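PDB 4TLV: ADP-ribosylating toxin CARDS from Mycoplasma pneumoniae, which transfers the ADP-ribosyl group from NAD(+) to multiple target proteins in vitro and causes vacuolization and cytopathic damage in mammalian cells, acting as the bacterium's main virulence factor. Local coordinates for residues M289-P294 and P311-F316. Residues are numbered along the deposited sequence; the frame is centred on the assembly and turned at random.
Sequences MLQADP and PQTIFF
The Phe-315 ring takes Leu-290 over one face and the backbone and methyl of Ala-292 at its edge. Leu-290 CD2 sits 4.0 Å from the ring centroid of Phe-315, only 7° off the normal, a CH-pi contact; with CG anti to the backbone N (chi1 -176°), the branched leucine brings this methyl over the ring. Ala-292 N lies in the ring plane, and Ala-292 CB meets Phe-315 CZ at 3.8 Å, a methyl small enough to sit against the ring edge. Leu-337 touches both Leu-290 and Phe-315, extending the apolar cluster. Next to the ring, Ala-292 and Gln-312 form a single antiparallel hydrogen-bonded pair: Ala-292 N donates to Gln-312 O (3.0 Å), and Gln-312 N to Ala-292 O (2.7 Å, 168°). The long, partly exposed Gln-291 lies along Pro-311 and the Thr-313 methyl in van der Waals contact, while the extended Gln-312 side chain crosses Pro-294 at about a right angle, its NE2 3.6 Å from Pro-294 CG. A water donates to both Leu-290 O and Thr-313 O, supplying hydrogens that two acceptors cannot give each other. In this D2 beta-trefoil contact, one bridge thus sets the register, water extends the polar link, and Phe-315 adds apolar packing.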
# COMPACT_ATOMS: atom_id res chain seq x y z
N MET A 289 11.26 0.48 25.89
CA MET A 289 10.18 -0.21 25.23
C MET A 289 9.28 0.83 24.56
O MET A 289 8.89 1.83 25.18
CB MET A 289 9.36 -1.00 26.23
CG MET A 289 10.10 -2.20 26.81
SD MET A 289 9.13 -2.94 28.13
CE MET A 289 9.30 -1.75 29.44
N LEU A 290 8.96 0.57 23.30
CA LEU A 290 8.00 1.37 22.57
C LEU A 290 6.60 1.09 23.11
O LEU A 290 6.23 -0.08 23.28
CB LEU A 290 8.06 0.99 21.09
CG LEU A 290 7.18 1.80 20.15
CD1 LEU A 290 7.67 3.26 20.10
CD2 LEU A 290 7.21 1.16 18.77
N GLN A 291 5.82 2.14 23.37
CA GLN A 291 4.45 1.95 23.82
C GLN A 291 3.54 3.01 23.20
O GLN A 291 4.01 4.04 22.74
CB GLN A 291 4.38 2.01 25.36
CG GLN A 291 5.11 0.85 26.02
CD GLN A 291 5.02 0.87 27.51
OE1 GLN A 291 4.43 1.77 28.10
NE2 GLN A 291 5.60 -0.15 28.15
N ALA A 292 2.23 2.75 23.17
CA ALA A 292 1.31 3.72 22.59
C ALA A 292 -0.08 3.63 23.20
O ALA A 292 -0.47 2.60 23.73
CB ALA A 292 1.24 3.57 21.04
N ASP A 293 -0.83 4.73 23.15
CA ASP A 293 -2.11 4.79 23.84
C ASP A 293 -3.20 5.28 22.89
O ASP A 293 -3.18 6.43 22.48
CB ASP A 293 -2.02 5.75 25.04
CG ASP A 293 -3.29 5.73 25.91
OD1 ASP A 293 -4.37 5.35 25.41
OD2 ASP A 293 -3.21 6.09 27.11
N PRO A 294 -4.15 4.41 22.54
CA PRO A 294 -5.18 4.83 21.56
C PRO A 294 -6.15 5.87 22.12
O PRO A 294 -6.90 6.45 21.35
CB PRO A 294 -5.96 3.54 21.28
CG PRO A 294 -5.15 2.44 21.85
CD PRO A 294 -4.33 3.02 22.97
N PRO A 311 -1.21 1.84 28.44
CA PRO A 311 -0.30 1.75 27.30
C PRO A 311 -0.45 0.39 26.63
O PRO A 311 -0.64 -0.61 27.31
CB PRO A 311 1.09 1.87 27.94
CG PRO A 311 0.86 2.23 29.40
CD PRO A 311 -0.51 1.72 29.73
N GLN A 312 -0.37 0.37 25.31
CA GLN A 312 -0.38 -0.90 24.60
C GLN A 312 1.02 -1.13 24.02
O GLN A 312 1.71 -0.17 23.69
CB GLN A 312 -1.50 -0.90 23.55
CG GLN A 312 -2.89 -0.92 24.23
CD GLN A 312 -4.04 -0.97 23.24
OE1 GLN A 312 -3.85 -1.25 22.06
NE2 GLN A 312 -5.25 -0.69 23.72
N THR A 313 1.43 -2.38 23.95
CA THR A 313 2.84 -2.71 23.86
C THR A 313 3.19 -3.59 22.67
O THR A 313 4.36 -3.78 22.38
CB THR A 313 3.31 -3.45 25.14
OG1 THR A 313 2.68 -4.74 25.20
CG2 THR A 313 2.95 -2.67 26.40
N ILE A 314 2.19 -4.14 21.99
CA ILE A 314 2.47 -5.05 20.88
C ILE A 314 2.30 -4.36 19.53
O ILE A 314 1.24 -3.81 19.23
CB ILE A 314 1.58 -6.32 20.92
CG1 ILE A 314 1.72 -7.05 22.27
CG2 ILE A 314 1.87 -7.22 19.69
CD1 ILE A 314 3.19 -7.46 22.65
N PHE A 315 3.35 -4.42 18.71
CA PHE A 315 3.35 -3.79 17.40
C PHE A 315 3.78 -4.79 16.33
O PHE A 315 4.40 -5.80 16.64
CB PHE A 315 4.31 -2.59 17.35
CG PHE A 315 3.96 -1.49 18.32
CD1 PHE A 315 4.34 -1.59 19.65
CD2 PHE A 315 3.24 -0.38 17.92
CE1 PHE A 315 4.03 -0.60 20.57
CE2 PHE A 315 2.91 0.63 18.83
CZ PHE A 315 3.31 0.51 20.16
N PHE A 316 3.42 -4.50 15.08
CA PHE A 316 3.96 -5.25 13.96
C PHE A 316 4.24 -4.31 12.80
O PHE A 316 3.64 -3.24 12.69
CB PHE A 316 3.02 -6.39 13.55
CG PHE A 316 1.65 -5.95 13.10
CD1 PHE A 316 1.43 -5.58 11.78
CD2 PHE A 316 0.57 -5.97 13.98
CE1 PHE A 316 0.15 -5.19 11.35
CE2 PHE A 316 -0.71 -5.59 13.56
CZ PHE A 316 -0.91 -5.19 12.24
O HOH W 1 6.71 -2.71 23.11